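Local coordinates for protein virulence factor (Pectobacterium carotovorum, PDB 2W3Y) that acts as a virulence factor of a Drosophila pathogen, carries a palmitoyl group and binds to lipid vesicles, at residues D31-L36 / G40-Q45; T146-F151 / Y166-A171; K203-S208 / L217-D222. All blocks are in the same frame, centred on the assembly; numbering follows the deposited sequence.

Contact 1: D31-L36 / G40-Q45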
# COMPACT_ATOMS: atom_id res chain seq x y z
N ASP A 31 9.17 -15.60 2.10
CA ASP A 31 9.04 -14.68 3.24
C ASP A 31 8.89 -13.23 2.77
O ASP A 31 9.51 -12.83 1.79
CB ASP A 31 10.26 -14.79 4.15
CG ASP A 31 10.33 -16.12 4.88
OD1 ASP A 31 9.29 -16.80 5.00
OD2 ASP A 31 11.44 -16.49 5.34
N ILE A 32 8.07 -12.46 3.48
CA ILE A 32 7.90 -11.04 3.16
C ILE A 32 8.59 -10.18 4.20
O ILE A 32 9.03 -10.69 5.23
CB ILE A 32 6.39 -10.62 2.97
CG1 ILE A 32 5.62 -10.73 4.30
CG2 ILE A 32 5.77 -11.44 1.80
CD1 ILE A 32 4.24 -10.03 4.29
N VAL A 33 8.73 -8.89 3.91
CA VAL A 33 9.40 -7.99 4.81
C VAL A 33 8.50 -7.82 6.05
O VAL A 33 7.32 -7.50 5.91
CB VAL A 33 9.71 -6.65 4.13
CG1 VAL A 33 10.22 -5.61 5.15
CG2 VAL A 33 10.70 -6.86 2.95
N PRO A 34 9.06 -8.07 7.25
CA PRO A 34 8.25 -7.97 8.48
C PRO A 34 7.65 -6.57 8.66
O PRO A 34 8.34 -5.56 8.45
CB PRO A 34 9.25 -8.31 9.59
CG PRO A 34 10.27 -9.18 8.88
CD PRO A 34 10.43 -8.52 7.54
N GLY A 35 6.38 -6.53 9.05
CA GLY A 35 5.63 -5.28 9.12
C GLY A 35 6.18 -4.29 10.14
O GLY A 35 6.12 -3.09 9.93
N LEU A 36 6.69 -4.80 11.26
CA LEU A 36 7.20 -3.91 12.29
C LEU A 36 8.52 -4.42 12.87
O LEU A 36 8.62 -5.56 13.31
CB LEU A 36 6.14 -3.71 13.39
CG LEU A 36 6.49 -2.89 14.63
CD1 LEU A 36 6.78 -1.44 14.25
CD2 LEU A 36 5.37 -2.97 15.66
N GLY A 40 12.64 -0.43 10.95
CA GLY A 40 11.61 0.26 10.19
C GLY A 40 10.30 -0.51 10.15
O GLY A 40 10.19 -1.61 10.69
N ALA A 41 9.29 0.07 9.52
CA ALA A 41 7.99 -0.57 9.46
C ALA A 41 7.45 -0.49 8.03
O ALA A 41 7.72 0.47 7.32
CB ALA A 41 7.02 0.12 10.43
N VAL A 42 6.70 -1.51 7.62
CA VAL A 42 5.93 -1.47 6.37
C VAL A 42 4.48 -1.69 6.77
O VAL A 42 4.16 -2.72 7.35
CB VAL A 42 6.31 -2.63 5.39
CG1 VAL A 42 5.55 -2.48 4.08
CG2 VAL A 42 7.82 -2.69 5.17
N GLN A 43 3.62 -0.72 6.44
CA GLN A 43 2.21 -0.78 6.75
C GLN A 43 1.54 -1.45 5.54
O GLN A 43 1.48 -0.86 4.50
CB GLN A 43 1.71 0.66 6.94
CG GLN A 43 0.45 0.81 7.72
CD GLN A 43 0.73 0.92 9.18
OE1 GLN A 43 1.22 1.96 9.67
NE2 GLN A 43 0.44 -0.16 9.91
N TYR A 44 1.08 -2.68 5.68
CA TYR A 44 0.39 -3.38 4.59
C TYR A 44 -1.10 -3.09 4.62
O TYR A 44 -1.75 -3.37 5.62
CB TYR A 44 0.63 -4.89 4.69
CG TYR A 44 2.06 -5.33 4.48
CD1 TYR A 44 2.63 -5.34 3.19
CD2 TYR A 44 2.84 -5.77 5.55
CE1 TYR A 44 3.92 -5.77 2.97
CE2 TYR A 44 4.17 -6.20 5.34
CZ TYR A 44 4.69 -6.18 4.05
OH TYR A 44 5.96 -6.61 3.82
N GLN A 45 -1.66 -2.51 3.55
CA GLN A 45 -3.06 -2.05 3.61
C GLN A 45 -3.87 -2.34 2.33
O GLN A 45 -3.32 -2.42 1.23
CB GLN A 45 -3.13 -0.53 3.89
CG GLN A 45 -2.20 -0.05 4.99
CD GLN A 45 -2.85 -0.08 6.36
OE1 GLN A 45 -3.68 0.77 6.66
NE2 GLN A 45 -2.49 -1.07 7.18
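Tyr44 turns its ring against Ile32 CD1 and its hydroxyl against the backbone of Val33, both on the loop that leads into a short antiparallel beta hairpin, strands 36-37 and 40-49 of the mixed sheet. The CD1 methyl of Ile32 reaches the ring from the opposite direction, 3.9 Å from Tyr44 CZ. At the ring edge the hydroxyl donates to the loop backbone: Tyr44 OH lies 2.6 Å from Val33 O, in the carbonyl plane and on a lone pair. Ser75 OG of helix 57-81 also bonds to this hydroxyl and to Val33 N, so loop, strand and helix meet at one buried polar point. Val42 CG1 sits on one face of the Tyr44 ring, toward its rim; its other methyl, CG2, set anti to the carbonyl carbon, meets Val33 CG1 at 3.8 Å, the two valines crossing near a right angle. Beyond them Leu36 and Ala41 form a non-hydrogen-bonded antiparallel pair, with Leu36 CD1 4.1 Å from Ala41 CB. Gly35 brings its backbone close to the strand, and its carbonyl O takes the 2.9 Å bond from Val42 N; the same oxygen also lies 3.2 Å from Ala41 CA, a CA-H...O contact.

Contact 2: T146-F151 / Y166-A171. With PLM (palmitic acid), chain C.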
# COMPACT_ATOMS: atom_id res chain seq x y z
N THR A 146 -9.08 3.56 14.89
CA THR A 146 -8.80 2.59 15.95
C THR A 146 -7.61 1.70 15.59
O THR A 146 -6.73 1.45 16.43
CB THR A 146 -10.06 1.72 16.33
OG1 THR A 146 -11.09 2.57 16.84
CG2 THR A 146 -9.72 0.68 17.39
N PHE A 147 -7.56 1.21 14.35
CA PHE A 147 -6.42 0.39 13.94
C PHE A 147 -5.08 1.14 14.12
O PHE A 147 -4.11 0.59 14.67
CB PHE A 147 -6.54 -0.05 12.47
CG PHE A 147 -5.22 -0.49 11.89
CD1 PHE A 147 -4.71 -1.76 12.18
CD2 PHE A 147 -4.46 0.39 11.10
CE1 PHE A 147 -3.48 -2.17 11.68
CE2 PHE A 147 -3.21 -0.01 10.61
CZ PHE A 147 -2.72 -1.28 10.91
N LEU A 148 -5.04 2.38 13.63
CA LEU A 148 -3.80 3.15 13.54
C LEU A 148 -3.34 3.54 14.93
O LEU A 148 -2.14 3.51 15.24
CB LEU A 148 -3.97 4.38 12.64
CG LEU A 148 -2.71 5.10 12.15
CD1 LEU A 148 -1.91 4.25 11.15
CD2 LEU A 148 -3.05 6.48 11.57
N GLN A 149 -4.31 3.89 15.78
CA GLN A 149 -4.04 4.26 17.16
C GLN A 149 -3.35 3.11 17.91
O GLN A 149 -2.30 3.32 18.57
CB GLN A 149 -5.33 4.72 17.85
CG GLN A 149 -5.20 5.02 19.32
CD GLN A 149 -6.38 5.81 19.84
OE1 GLN A 149 -7.55 5.40 19.71
NE2 GLN A 149 -6.09 6.96 20.44
N ASN A 150 -3.93 1.91 17.79
CA ASN A 150 -3.39 0.73 18.44
C ASN A 150 -2.03 0.34 17.86
O ASN A 150 -1.11 -0.01 18.60
CB ASN A 150 -4.35 -0.45 18.37
CG ASN A 150 -5.63 -0.20 19.17
OD1 ASN A 150 -5.68 0.65 20.07
ND2 ASN A 150 -6.68 -0.94 18.83
N PHE A 151 -1.91 0.39 16.53
CA PHE A 151 -0.64 0.11 15.87
C PHE A 151 0.44 1.12 16.28
O PHE A 151 1.61 0.76 16.42
CB PHE A 151 -0.78 0.06 14.35
CG PHE A 151 0.45 -0.46 13.66
CD1 PHE A 151 0.79 -1.81 13.72
CD2 PHE A 151 1.30 0.41 12.98
CE1 PHE A 151 1.94 -2.29 13.10
CE2 PHE A 151 2.47 -0.07 12.35
CZ PHE A 151 2.78 -1.42 12.41
N TYR A 166 13.58 6.89 11.49
CA TYR A 166 12.89 5.60 11.45
C TYR A 166 12.11 5.47 10.12
O TYR A 166 11.14 6.20 9.87
CB TYR A 166 11.96 5.45 12.67
CG TYR A 166 11.31 4.08 12.81
CD1 TYR A 166 11.97 3.03 13.48
CD2 TYR A 166 10.04 3.83 12.24
CE1 TYR A 166 11.36 1.77 13.59
CE2 TYR A 166 9.44 2.59 12.37
CZ TYR A 166 10.09 1.57 13.03
OH TYR A 166 9.47 0.34 13.13
N ASN A 167 12.56 4.57 9.26
CA ASN A 167 11.95 4.39 7.93
C ASN A 167 10.54 3.80 7.98
O ASN A 167 10.30 2.86 8.74
CB ASN A 167 12.84 3.52 7.03
CG ASN A 167 14.15 4.22 6.64
OD1 ASN A 167 14.15 5.39 6.30
ND2 ASN A 167 15.25 3.49 6.70
N TYR A 168 9.65 4.34 7.15
CA TYR A 168 8.21 4.06 7.24
C TYR A 168 7.59 4.04 5.85
O TYR A 168 7.56 5.07 5.16
CB TYR A 168 7.53 5.09 8.14
CG TYR A 168 6.05 4.88 8.45
CD1 TYR A 168 5.58 3.68 9.00
CD2 TYR A 168 5.14 5.92 8.25
CE1 TYR A 168 4.20 3.51 9.31
CE2 TYR A 168 3.78 5.77 8.56
CZ TYR A 168 3.32 4.56 9.09
OH TYR A 168 1.97 4.43 9.40
N LEU A 169 7.10 2.86 5.45
CA LEU A 169 6.56 2.62 4.11
C LEU A 169 5.10 2.15 4.18
O LEU A 169 4.72 1.45 5.12
CB LEU A 169 7.42 1.57 3.37
CG LEU A 169 8.94 1.77 3.16
CD1 LEU A 169 9.76 1.34 4.38
CD2 LEU A 169 9.45 1.00 1.93
N TYR A 170 4.29 2.59 3.22
CA TYR A 170 2.98 2.04 2.94
C TYR A 170 3.08 1.20 1.67
O TYR A 170 3.46 1.72 0.62
CB TYR A 170 1.92 3.14 2.76
CG TYR A 170 1.29 3.59 4.05
CD1 TYR A 170 2.09 4.11 5.06
CD2 TYR A 170 -0.10 3.48 4.27
CE1 TYR A 170 1.55 4.51 6.26
CE2 TYR A 170 -0.66 3.89 5.50
CZ TYR A 170 0.20 4.40 6.49
OH TYR A 170 -0.24 4.84 7.72
N ALA A 171 2.77 -0.09 1.80
CA ALA A 171 2.70 -1.02 0.67
C ALA A 171 1.24 -1.46 0.59
O ALA A 171 0.79 -2.28 1.39
CB ALA A 171 3.62 -2.19 0.88
C1 PLM C . -1.80 7.40 15.96
O2 PLM C . -1.61 7.47 17.20
C2 PLM C . -0.70 7.80 14.99
C3 PLM C . -0.08 6.61 14.25
C4 PLM C . 1.06 7.02 13.30
C5 PLM C . 0.55 7.64 12.00
C6 PLM C . 1.58 8.57 11.35
C7 PLM C . 1.24 8.82 9.88
C8 PLM C . 1.76 10.17 9.37
C9 PLM C . 2.93 9.94 8.42
CA PLM C . 2.64 10.29 6.96
CB PLM C . 2.64 9.05 6.08
CC PLM C . 1.78 9.29 4.84
CD PLM C . 0.94 8.07 4.48
CE PLM C . 1.28 7.59 3.08
CF PLM C . 0.19 6.70 2.51
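Leu148, on helix 142-159, points toward strand 166-179 and meets Tyr168, Tyr170 and the bound palmitic acid. Its CB leads to CG with the branch anti to the backbone N (chi1 -165°), which carries the fork off the helix to the acyl chain: CG lies 3.7 Å from C3 of the palmitic acid. From there the two methyls part. CD2 stays on the lipid, 3.8 Å from its C5, while CD1 turns to the strand and comes 3.9 Å from Tyr170 OH and 4.3 Å from Tyr168 OH, the leucine and Tyr170 crossing at about a right angle. The hydroxyls it touches are already engaged with each other, Tyr170 OH donating to Tyr168 OH at 2.8 Å, and Tyr168 OH is also bonded to Gln43 OE1 of strand 40-49. Farther along the lipid, the terminal CF carbon sits over one face of the Tyr170 ring, toward its rim and 3.6 Å from Tyr170 CG, while the edge of that ring takes Tyr168 CE2 in its plane. Helix and strand thus touch sparingly, burying 85 Å² between them, and the palmitic acid packs against both, on Leu148 and on the Tyr170 ring. Hydrocarbon against leucine and aromatic carbon, with the phenol oxygens tied up among protein groups, implies that this part of the pocket holds the acyl chain by dispersion and hydrophobic packing rather than by polar bonds.

Contact 3: K203-S208 / L217-D222. With PLM (palmitic acid), chain C.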
# COMPACT_ATOMS: atom_id res chain seq x y z
N LYS A 203 8.72 11.85 16.15
CA LYS A 203 8.36 10.53 16.70
C LYS A 203 7.12 10.56 17.60
O LYS A 203 6.35 9.60 17.61
CB LYS A 203 9.55 9.83 17.37
CG LYS A 203 10.59 9.42 16.34
CD LYS A 203 11.86 8.88 16.96
CE LYS A 203 12.91 8.64 15.88
NZ LYS A 203 14.13 7.99 16.48
N LYS A 204 6.95 11.67 18.31
CA LYS A 204 5.75 11.99 19.12
C LYS A 204 4.40 11.75 18.43
O LYS A 204 3.42 11.44 19.09
CB LYS A 204 5.80 13.47 19.54
CG LYS A 204 6.01 13.73 21.04
CD LYS A 204 7.38 13.26 21.56
CE LYS A 204 8.15 14.38 22.30
NZ LYS A 204 8.81 15.33 21.34
N ILE A 205 4.37 11.90 17.10
CA ILE A 205 3.13 11.74 16.31
C ILE A 205 2.47 10.37 16.49
O ILE A 205 1.23 10.26 16.52
CB ILE A 205 3.37 12.05 14.81
CG1 ILE A 205 3.73 13.53 14.63
CG2 ILE A 205 2.14 11.67 13.94
CD1 ILE A 205 4.33 13.86 13.27
N ALA A 206 3.30 9.33 16.64
CA ALA A 206 2.83 7.94 16.79
C ALA A 206 1.98 7.65 18.04
O ALA A 206 1.30 6.62 18.12
CB ALA A 206 4.02 6.96 16.71
N THR A 207 1.99 8.56 19.00
CA THR A 207 1.12 8.43 20.19
C THR A 207 0.17 9.62 20.41
O THR A 207 -0.21 9.92 21.54
CB THR A 207 1.96 8.23 21.46
OG1 THR A 207 2.94 9.27 21.56
CG2 THR A 207 2.65 6.85 21.44
N SER A 208 -0.22 10.29 19.32
CA SER A 208 -0.99 11.52 19.42
C SER A 208 -2.42 11.39 18.88
O SER A 208 -3.14 12.38 18.79
CB SER A 208 -0.29 12.63 18.64
OG SER A 208 -0.49 12.42 17.25
N LEU A 217 2.10 17.85 10.62
CA LEU A 217 2.50 16.77 9.72
C LEU A 217 3.29 17.37 8.58
O LEU A 217 2.72 18.07 7.72
CB LEU A 217 1.28 16.02 9.19
CG LEU A 217 0.25 15.45 10.17
CD1 LEU A 217 -0.87 14.76 9.38
CD2 LEU A 217 0.90 14.49 11.17
N GLU A 218 4.60 17.13 8.58
CA GLU A 218 5.47 17.57 7.49
C GLU A 218 6.33 16.39 7.03
O GLU A 218 7.35 16.08 7.64
CB GLU A 218 6.35 18.78 7.90
CG GLU A 218 7.12 19.39 6.70
CD GLU A 218 8.16 20.44 7.09
OE1 GLU A 218 9.05 20.16 7.94
OE2 GLU A 218 8.12 21.54 6.51
N PHE A 219 5.88 15.71 5.98
CA PHE A 219 6.56 14.50 5.49
C PHE A 219 6.77 14.59 4.00
O PHE A 219 5.85 14.91 3.24
CB PHE A 219 5.78 13.23 5.81
CG PHE A 219 5.68 12.92 7.27
CD1 PHE A 219 6.59 12.07 7.88
CD2 PHE A 219 4.64 13.46 8.04
CE1 PHE A 219 6.50 11.76 9.24
CE2 PHE A 219 4.53 13.17 9.40
CZ PHE A 219 5.46 12.31 10.00
N GLY A 220 8.00 14.30 3.57
CA GLY A 220 8.30 14.14 2.17
C GLY A 220 8.11 12.67 1.85
O GLY A 220 8.75 11.81 2.44
N VAL A 221 7.21 12.39 0.91
CA VAL A 221 6.81 11.02 0.59
C VAL A 221 7.19 10.69 -0.86
O VAL A 221 6.70 11.34 -1.78
CB VAL A 221 5.28 10.80 0.81
CG1 VAL A 221 4.91 9.34 0.65
CG2 VAL A 221 4.84 11.37 2.23
N ASP A 222 8.05 9.69 -1.04
CA ASP A 222 8.40 9.18 -2.37
C ASP A 222 7.33 8.19 -2.82
O ASP A 222 6.88 7.36 -2.03
CB ASP A 222 9.72 8.43 -2.31
CG ASP A 222 10.88 9.32 -1.94
OD1 ASP A 222 11.04 10.40 -2.56
OD2 ASP A 222 11.65 8.93 -1.02
C1 PLM C . -1.80 7.40 15.96
O2 PLM C . -1.61 7.47 17.20
C2 PLM C . -0.70 7.80 14.99
C3 PLM C . -0.08 6.61 14.25
C4 PLM C . 1.06 7.02 13.30
C5 PLM C . 0.55 7.64 12.00
C6 PLM C . 1.58 8.57 11.35
C7 PLM C . 1.24 8.82 9.88
C8 PLM C . 1.76 10.17 9.37
C9 PLM C . 2.93 9.94 8.42
CA PLM C . 2.64 10.29 6.96
CB PLM C . 2.64 9.05 6.08
CC PLM C . 1.78 9.29 4.84
CD PLM C . 0.94 8.07 4.48
CE PLM C . 1.28 7.59 3.08
CF PLM C . 0.19 6.70 2.51
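Ile205 projects from a short 3-10 turn onto strand 214-228 of the mixed beta sheet, and its CD1 methyl meets the edge of the Phe219 ring, 3.8 Å from CZ and near the ring plane. This is the tight part of the contact, all carbon and buried. With CG1 anti to its carbonyl carbon (chi1 -66°), Ile205 sends CD1 to the phenylalanine, and its other branch, CG2, reaches both Leu217 CD2 and C6 of the palmitic acid, each 4.1 Å away. The acyl chain then passes across a face of the Phe219 ring, where its C9 lies over the ring centre, 3.7 Å above the plane; Phe198 of strand 185-198 meets Phe219 edge-to-face. One aromatic side chain therefore has the loop at its edge and the lipid on a face, so that turn and strand together build part of the wall around the palmitic acid. The outer side is looser. Lys204 and Thr207 are exposed and take no part in the packing against the strand, and Glu218, also exposed, carries its carboxylate away from the turn. The interface between the two segments covers 109 Å² and has no hydrogen bond across it; the turn is held by its own bonds and strand 214-228 by backbone bonds to strand 109-121. In the turn, Ile205 O accepts from both Ser208 N and Ser208 OG, the hydroxyl lying 2.9 Å from that oxygen and tilted 20° from the carbonyl plane.

All three contacts reach the same mixed sheet and follow one another along the chain. Contacts 1 and 2, with centres 9 Å apart, touch through neighbouring parallel strands 40-49 and 166-179: Gln43 N lies 2.8 Å from Leu169 O, a probable hydrogen bond, and Leu36 CD1 packs 3.4 Å from Tyr166 OH. Contacts 2 and 3 do not touch, their nearest atoms being about 5 Å apart, but the same palmitic acid joins them, each lining part of its course. Its acyl end lies by segment 203-208, next to Cys209, consistent with the S-palmitoyl link of this protein. Contact 1 stands back from the lipid, the side chain of Ala41 about 10 Å away.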